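Local coordinates for glycosyl hydrolases family 2, sugar binding domain protein (Bacteroides uniformis str. 3978 T3 ii, PDB 6D1P) that probably hydrolyses O-glycosyl bonds as a family 2 beta-glucuronidase of a human gut bacterium, at residues 718-723 / 734-739; 752-757 / 793-798. All coordinates share one frame; numbering follows the deposited sequence.

In the fold
Both contacts belong to the C-terminal beta-sandwich of the chain, far from its centre. Contact 1 pairs strands 718-723 and 730-738 in a three-stranded antiparallel sheet completed by strand 781-787. Contact 2 pairs strands 751-756 and 793-799 in a four-stranded antiparallel sheet with 774-776 and 807-811. The hairpin of contact 1 closes before contact 2 opens, and strand 751-756 is the next strand after 730-738. The contact centres are about 12 Å apart, and the two sheets pack face to face. Leu-721, Ile-719 and Leu-737 of contact 1 reach Val-795, Ala-797, Ser-798 and Ile-752 of contact 2. The other face of contact 2 meets the second subunit.

Contact 1. Residues 718-723 / 734-739; sequences RILLTQ and QAELID
Ile-719 and Leu-737 lie side by side in an antiparallel beta hairpin, on the face of its sheet that turns into the sandwich. Arg-718 with Ile-738, Leu-720 with Glu-736 and Thr-722 with Gln-734 are its hydrogen-bonded pairs, two N-H...O bonds each. Ile-719 CG1 touches Leu-737 CD2 at 3.8 Å. Its other branch, CG2, stands anti to the backbone N and reaches Ala-735 CB at 3.9 Å. Leu-721 CD2 touches the same methyl at 4.0 Å, so Ala-735 CB meets one branch of each neighbour. Leu-721 and Ala-735 also pack on Ala-797 of the facing sheet.

The other face carries Arg-718, Leu-720, Thr-722 and their partners. Ile-738 has CG1 between its backbone N and carbonyl carbon (chi1 67°), which brings CG1 to 3.7 Å from Arg-718 CB. Leu-720 crosses Ile-738 at about a right angle, with the two CD1 methyls in contact. Its CD2 lies over one face of the Arg-718 guanidinium, toward the rim. Glu-736 extends alongside Leu-720 and forms a salt bridge with Arg-744. Gln-734 OE1 is hydrogen-bonded to Arg-781. A water bridges Thr-722 and Gln-734: it bonds Thr-722 OG1 at 2.6 Å, donates to Gln-734 O and accepts from Gln-734 NE2 at 3.1 Å.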
ATOM      1  N   ARG A 718      28.836 -15.100 -16.644  1.00 32.11           N
ATOM      2  CA  ARG A 718      27.615 -15.815 -16.969  1.00 36.24           C
ATOM      3  C   ARG A 718      26.946 -16.239 -15.676  1.00 38.67           C
ATOM      4  O   ARG A 718      27.595 -16.397 -14.639  1.00 34.64           O
ATOM      5  CB  ARG A 718      27.860 -17.074 -17.825  1.00 39.58           C
ATOM      6  CG  ARG A 718      28.098 -16.837 -19.295  1.00 40.66           C
ATOM      7  CD  ARG A 718      27.226 -17.770 -20.139  1.00 47.18           C
ATOM      8  NE  ARG A 718      27.641 -19.170 -20.095  1.00 46.11           N
ATOM      9  CZ  ARG A 718      26.800 -20.198 -20.210  1.00 47.78           C
ATOM     10  NH1 ARG A 718      25.498 -19.988 -20.362  1.00 48.14           N
ATOM     11  NH2 ARG A 718      27.256 -21.441 -20.161  1.00 46.66           N
ATOM     12  N   ILE A 719      25.637 -16.451 -15.758  1.00 36.77           N
ATOM     13  CA  ILE A 719      24.866 -16.991 -14.651  1.00 37.48           C
ATOM     14  C   ILE A 719      24.367 -18.360 -15.066  1.00 34.71           C
ATOM     15  O   ILE A 719      23.762 -18.504 -16.130  1.00 37.91           O
ATOM     16  CB  ILE A 719      23.689 -16.077 -14.275  1.00 35.26           C
ATOM     17  CG1 ILE A 719      24.162 -14.632 -14.110  1.00 37.36           C
ATOM     18  CG2 ILE A 719      23.021 -16.587 -13.020  1.00 30.34           C
ATOM     19  CD1 ILE A 719      23.035 -13.637 -13.918  1.00 39.75           C
ATOM     20  N   LEU A 720      24.623 -19.358 -14.237  1.00 35.53           N
ATOM     21  CA  LEU A 720      24.117 -20.700 -14.458  1.00 33.89           C
ATOM     22  C   LEU A 720      23.063 -21.012 -13.412  1.00 34.30           C
ATOM     23  O   LEU A 720      23.247 -20.716 -12.227  1.00 33.74           O
ATOM     24  CB  LEU A 720      25.229 -21.745 -14.373  1.00 36.24           C
ATOM     25  CG  LEU A 720      26.393 -21.656 -15.356  1.00 44.21           C
ATOM     26  CD1 LEU A 720      27.301 -22.869 -15.175  1.00 42.24           C
ATOM     27  CD2 LEU A 720      25.895 -21.566 -16.786  1.00 40.04           C
ATOM     28  N   LEU A 721      21.970 -21.620 -13.845  1.00 33.29           N
ATOM     29  CA  LEU A 721      20.941 -22.095 -12.934  1.00 34.16           C
ATOM     30  C   LEU A 721      20.958 -23.615 -12.875  1.00 32.57           C
ATOM     31  O   LEU A 721      21.133 -24.283 -13.897  1.00 31.60           O
ATOM     32  CB  LEU A 721      19.557 -21.596 -13.367  1.00 28.28           C
ATOM     33  CG  LEU A 721      19.317 -20.139 -13.000  1.00 29.75           C
ATOM     34  CD1 LEU A 721      18.107 -19.512 -13.761  1.00 29.87           C
ATOM     35  CD2 LEU A 721      19.147 -20.048 -11.487  1.00 27.04           C
ATOM     36  N   THR A 722      20.784 -24.151 -11.670  1.00 27.79           N
ATOM     37  CA  THR A 722      20.596 -25.574 -11.448  1.00 29.32           C
ATOM     38  C   THR A 722      19.528 -25.732 -10.381  1.00 29.06           C
ATOM     39  O   THR A 722      19.208 -24.778  -9.679  1.00 28.91           O
ATOM     40  CB  THR A 722      21.907 -26.239 -11.003  1.00 32.46           C
ATOM     41  OG1 THR A 722      22.488 -25.459  -9.950  1.00 30.85           O
ATOM     42  CG2 THR A 722      22.887 -26.304 -12.164  1.00 27.93           C
ATOM     43  N   GLN A 723      18.973 -26.940 -10.242  1.00 35.91           N
ATOM     44  CA  GLN A 723      18.063 -27.238  -9.138  1.00 35.12           C
ATOM     45  C   GLN A 723      18.639 -28.333  -8.245  1.00 42.37           C
ATOM     46  O   GLN A 723      19.251 -29.288  -8.737  1.00 45.62           O
ATOM     47  CB  GLN A 723      16.650 -27.642  -9.617  1.00 41.62           C
ATOM     48  CG  GLN A 723      16.528 -28.213 -11.044  1.00 42.38           C
ATOM     49  CD  GLN A 723      15.064 -28.358 -11.492  1.00 43.20           C
ATOM     50  OE1 GLN A 723      14.213 -28.830 -10.730  1.00 42.86           O
ATOM     51  NE2 GLN A 723      14.771 -27.936 -12.722  1.00 40.67           N
ATOM     52  N   GLN A 734      19.466 -22.632  -7.737  1.00 30.64           N
ATOM     53  CA  GLN A 734      20.750 -22.009  -7.449  1.00 31.46           C
ATOM     54  C   GLN A 734      21.244 -21.240  -8.662  1.00 31.11           C
ATOM     55  O   GLN A 734      21.234 -21.762  -9.783  1.00 32.73           O
ATOM     56  CB  GLN A 734      21.784 -23.065  -7.045  1.00 28.49           C
ATOM     57  CG  GLN A 734      23.174 -22.489  -6.852  1.00 32.71           C
ATOM     58  CD  GLN A 734      24.204 -23.546  -6.468  1.00 35.27           C
ATOM     59  OE1 GLN A 734      24.341 -23.911  -5.293  1.00 32.01           O
ATOM     60  NE2 GLN A 734      24.938 -24.034  -7.461  1.00 30.03           N
ATOM     61  N   ALA A 735      21.657 -20.000  -8.443  1.00 29.38           N
ATOM     62  CA  ALA A 735      22.364 -19.226  -9.452  1.00 29.00           C
ATOM     63  C   ALA A 735      23.854 -19.235  -9.131  1.00 29.35           C
ATOM     64  O   ALA A 735      24.250 -19.068  -7.978  1.00 34.15           O
ATOM     65  CB  ALA A 735      21.850 -17.784  -9.519  1.00 24.67           C
ATOM     66  N   GLU A 736      24.672 -19.422 -10.157  1.00 29.41           N
ATOM     67  CA  GLU A 736      26.117 -19.477 -10.025  1.00 31.94           C
ATOM     68  C   GLU A 736      26.726 -18.435 -10.946  1.00 33.95           C
ATOM     69  O   GLU A 736      26.409 -18.404 -12.136  1.00 34.23           O
ATOM     70  CB  GLU A 736      26.642 -20.881 -10.383  1.00 34.92           C
ATOM     71  CG  GLU A 736      28.082 -21.151  -9.946  1.00 34.92           C
ATOM     72  CD  GLU A 736      28.597 -22.494 -10.441  1.00 39.46           C
ATOM     73  OE1 GLU A 736      28.484 -22.767 -11.654  1.00 40.36           O
ATOM     74  OE2 GLU A 736      29.097 -23.291  -9.612  1.00 41.91           O
ATOM     75  N   LEU A 737      27.579 -17.573 -10.401  1.00 32.07           N
ATOM     76  CA  LEU A 737      28.345 -16.653 -11.227  1.00 31.56           C
ATOM     77  C   LEU A 737      29.635 -17.353 -11.641  1.00 35.08           C
ATOM     78  O   LEU A 737      30.360 -17.874 -10.783  1.00 38.09           O
ATOM     79  CB  LEU A 737      28.640 -15.366 -10.457  1.00 30.93           C
ATOM     80  CG  LEU A 737      27.383 -14.602 -10.031  1.00 33.00           C
ATOM     81  CD1 LEU A 737      27.687 -13.447  -9.108  1.00 27.39           C
ATOM     82  CD2 LEU A 737      26.643 -14.096 -11.268  1.00 28.58           C
ATOM     83  N   ILE A 738      29.908 -17.401 -12.949  1.00 33.37           N
ATOM     84  CA  ILE A 738      31.123 -18.030 -13.461  1.00 35.90           C
ATOM     85  C   ILE A 738      31.856 -17.038 -14.355  1.00 38.33           C
ATOM     86  O   ILE A 738      31.276 -16.075 -14.851  1.00 40.38           O
ATOM     87  CB  ILE A 738      30.855 -19.339 -14.243  1.00 35.43           C
ATOM     88  CG1 ILE A 738      30.101 -19.021 -15.536  1.00 41.79           C
ATOM     89  CG2 ILE A 738      30.110 -20.343 -13.381  1.00 32.81           C
ATOM     90  CD1 ILE A 738      30.069 -20.168 -16.509  1.00 40.44           C
ATOM     91  N   ASP A 739      33.158 -17.274 -14.545  1.00 39.11           N
ATOM     92  CA  ASP A 739      33.964 -16.429 -15.415  1.00 37.74           C
ATOM     93  C   ASP A 739      33.854 -16.901 -16.864  1.00 37.90           C
ATOM     94  O   ASP A 739      33.167 -17.872 -17.180  1.00 37.94           O
ATOM     95  CB  ASP A 739      35.436 -16.365 -14.957  1.00 40.04           C
ATOM     96  CG  ASP A 739      36.189 -17.740 -15.026  1.00 40.46           C
ATOM     97  OD1 ASP A 739      35.708 -18.737 -15.625  1.00 34.86           O
ATOM     98  OD2 ASP A 739      37.278 -17.845 -14.394  1.00 47.19           O
TER
HETATM   99  O   HOH W   1      23.907 -23.321 -10.279  1.00 31.56           O

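Contact 2. Residues 752-757 / 793-798; sequences IEFGCT and VVVSAS
The Phe-754 ring meets Ala-797 CB, Val-795 CG1 and Ser-796 O obliquely, in an antiparallel strand pair of the sandwich. Phe-754 CE2 is 4.0 Å from Ala-797 CB. With CG beside the backbone N (chi1 -64°), the ring stands on the inner face of the sheet, where it also packs on Leu-762 and Ile-784. The other flat group, the Glu-753 carboxylate, lies on the opposite face and forms a salt bridge with Arg-774.

Cys-756 has SG anti to its backbone N (chi1 -176°), which places the sulfur 3.7 Å from Val-793 CG2. Gly-755 and Ser-796 form a hydrogen-bonded pair, with two N-H...O bonds. Ser-796 N approaches Gly-755 O from above the carbonyl plane, at 2.8 Å. Ser-796 OG packs against Gly-755 CA at 3.3 Å, on the face where glycine carries no side chain.

Where the strand ends, Thr-757 takes over with its side chain. Its N donates to Val-794 O, and its OG1 accepts from Val-794 N at 3.0 Å, nearly straight (166°). CG2 meanwhile rests on Val-794 CB. A valine in its place would probably leave Val-794 N without this acceptor and weaken the pairing at the strand end.

Thr-757 O accepts a hydrogen bond from Ser-796 OG of the second subunit, and Thr-757 packs on its own copy there. In turn, Ser-796 OG donates to Thr-757 O of the second subunit. A water donates to Ser-796 OG and Glu-753 O and also bonds Ser-798 OG at 2.9 Å. Ser-798 OG is also hydrogen-bonded to Thr-806 OG1.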
ATOM      1  N   ILE A 752      21.830 -10.524  -6.976  1.00 25.97           N
ATOM      2  CA  ILE A 752      21.168 -11.355  -7.968  1.00 29.83           C
ATOM      3  C   ILE A 752      19.676 -11.315  -7.675  1.00 28.67           C
ATOM      4  O   ILE A 752      19.273 -11.308  -6.507  1.00 26.65           O
ATOM      5  CB  ILE A 752      21.724 -12.796  -7.946  1.00 26.45           C
ATOM      6  CG1 ILE A 752      23.155 -12.809  -8.466  1.00 27.24           C
ATOM      7  CG2 ILE A 752      20.923 -13.697  -8.845  1.00 30.52           C
ATOM      8  CD1 ILE A 752      23.923 -14.028  -8.011  1.00 29.83           C
ATOM      9  N   GLU A 753      18.866 -11.260  -8.738  1.00 26.27           N
ATOM     10  CA  GLU A 753      17.412 -11.160  -8.656  1.00 30.84           C
ATOM     11  C   GLU A 753      16.725 -12.333  -9.343  1.00 26.66           C
ATOM     12  O   GLU A 753      17.103 -12.727 -10.443  1.00 28.67           O
ATOM     13  CB  GLU A 753      16.911  -9.884  -9.309  1.00 31.22           C
ATOM     14  CG  GLU A 753      17.445  -8.650  -8.657  1.00 40.74           C
ATOM     15  CD  GLU A 753      16.979  -7.412  -9.367  1.00 38.65           C
ATOM     16  OE1 GLU A 753      16.441  -7.557 -10.479  1.00 43.36           O
ATOM     17  OE2 GLU A 753      17.148  -6.307  -8.818  1.00 41.96           O
ATOM     18  N   PHE A 754      15.676 -12.843  -8.719  1.00 22.97           N
ATOM     19  CA  PHE A 754      14.918 -13.947  -9.264  1.00 24.36           C
ATOM     20  C   PHE A 754      13.546 -13.486  -9.753  1.00 28.76           C
ATOM     21  O   PHE A 754      12.940 -12.565  -9.202  1.00 29.91           O
ATOM     22  CB  PHE A 754      14.755 -15.049  -8.225  1.00 25.82           C
ATOM     23  CG  PHE A 754      16.038 -15.682  -7.812  1.00 24.84           C
ATOM     24  CD1 PHE A 754      16.602 -15.387  -6.576  1.00 24.61           C
ATOM     25  CD2 PHE A 754      16.690 -16.581  -8.655  1.00 25.00           C
ATOM     26  CE1 PHE A 754      17.795 -15.993  -6.168  1.00 26.65           C
ATOM     27  CE2 PHE A 754      17.890 -17.192  -8.264  1.00 27.20           C
ATOM     28  CZ  PHE A 754      18.440 -16.898  -7.013  1.00 27.96           C
ATOM     29  N   GLY A 755      13.070 -14.140 -10.811  1.00 27.90           N
ATOM     30  CA  GLY A 755      11.732 -13.917 -11.310  1.00 25.01           C
ATOM     31  C   GLY A 755      11.112 -15.253 -11.670  1.00 30.41           C
ATOM     32  O   GLY A 755      11.783 -16.287 -11.670  1.00 25.96           O
ATOM     33  N   CYS A 756       9.822 -15.219 -11.993  1.00 30.60           N
ATOM     34  CA  CYS A 756       9.126 -16.471 -12.251  1.00 29.29           C
ATOM     35  C   CYS A 756       7.852 -16.216 -13.052  1.00 26.28           C
ATOM     36  O   CYS A 756       7.135 -15.246 -12.791  1.00 30.86           O
ATOM     37  CB  CYS A 756       8.811 -17.174 -10.925  1.00 24.82           C
ATOM     38  SG  CYS A 756       8.058 -18.755 -11.117  1.00 27.57           S
ATOM     39  N   THR A 757       7.584 -17.100 -14.021  1.00 25.00           N
ATOM     40  CA  THR A 757       6.339 -17.037 -14.773  1.00 32.36           C
ATOM     41  C   THR A 757       5.123 -17.136 -13.867  1.00 33.37           C
ATOM     42  O   THR A 757       4.030 -16.723 -14.264  1.00 33.57           O
ATOM     43  CB  THR A 757       6.264 -18.147 -15.832  1.00 33.56           C
ATOM     44  OG1 THR A 757       6.565 -19.425 -15.245  1.00 32.30           O
ATOM     45  CG2 THR A 757       7.214 -17.851 -16.995  1.00 31.27           C
ATOM     46  N   VAL A 793       7.031 -24.230 -13.751  1.00 41.64           N
ATOM     47  CA  VAL A 793       7.199 -22.803 -14.001  1.00 34.69           C
ATOM     48  C   VAL A 793       8.566 -22.599 -14.647  1.00 33.46           C
ATOM     49  O   VAL A 793       9.342 -23.541 -14.829  1.00 34.34           O
ATOM     50  CB  VAL A 793       7.098 -21.958 -12.710  1.00 35.04           C
ATOM     51  CG1 VAL A 793       5.736 -22.083 -12.074  1.00 30.20           C
ATOM     52  CG2 VAL A 793       8.188 -22.387 -11.721  1.00 29.91           C
ATOM     53  N   VAL A 794       8.875 -21.356 -14.977  1.00 29.81           N
ATOM     54  CA  VAL A 794      10.213 -20.983 -15.413  1.00 29.86           C
ATOM     55  C   VAL A 794      10.719 -19.901 -14.473  1.00 31.61           C
ATOM     56  O   VAL A 794      10.057 -18.867 -14.303  1.00 29.27           O
ATOM     57  CB  VAL A 794      10.238 -20.496 -16.866  1.00 30.93           C
ATOM     58  CG1 VAL A 794      11.627 -20.003 -17.209  1.00 28.51           C
ATOM     59  CG2 VAL A 794       9.822 -21.622 -17.817  1.00 30.68           C
ATOM     60  N   VAL A 795      11.889 -20.146 -13.849  1.00 31.48           N
ATOM     61  CA  VAL A 795      12.568 -19.189 -12.974  1.00 28.78           C
ATOM     62  C   VAL A 795      13.650 -18.446 -13.756  1.00 30.19           C
ATOM     63  O   VAL A 795      14.387 -19.044 -14.556  1.00 30.46           O
ATOM     64  CB  VAL A 795      13.170 -19.904 -11.751  1.00 31.64           C
ATOM     65  CG1 VAL A 795      14.034 -18.941 -10.918  1.00 25.51           C
ATOM     66  CG2 VAL A 795      12.055 -20.522 -10.904  1.00 30.31           C
ATOM     67  N   SER A 796      13.753 -17.139 -13.525  1.00 27.59           N
ATOM     68  CA  SER A 796      14.801 -16.319 -14.111  1.00 30.04           C
ATOM     69  C   SER A 796      15.753 -15.795 -13.035  1.00 27.89           C
ATOM     70  O   SER A 796      15.345 -15.525 -11.900  1.00 27.49           O
ATOM     71  CB  SER A 796      14.196 -15.135 -14.881  1.00 27.32           C
ATOM     72  OG  SER A 796      13.533 -14.242 -14.005  1.00 27.51           O
ATOM     73  N   ALA A 797      17.021 -15.618 -13.404  1.00 25.65           N
ATOM     74  CA  ALA A 797      18.001 -14.993 -12.518  1.00 27.57           C
ATOM     75  C   ALA A 797      18.794 -13.957 -13.297  1.00 27.75           C
ATOM     76  O   ALA A 797      19.266 -14.234 -14.405  1.00 29.69           O
ATOM     77  CB  ALA A 797      18.958 -16.022 -11.888  1.00 25.66           C
ATOM     78  N   SER A 798      18.942 -12.770 -12.705  1.00 26.83           N
ATOM     79  CA  SER A 798      19.697 -11.674 -13.288  1.00 34.10           C
ATOM     80  C   SER A 798      20.578 -11.025 -12.230  1.00 33.94           C
ATOM     81  O   SER A 798      20.280 -11.073 -11.033  1.00 32.34           O
ATOM     82  CB  SER A 798      18.763 -10.616 -13.877  1.00 33.54           C
ATOM     83  OG  SER A 798      17.638 -11.240 -14.464  1.00 38.98           O
TER
HETATM   84  O   HOH W   2      15.413 -12.226 -12.950  1.00 32.22           O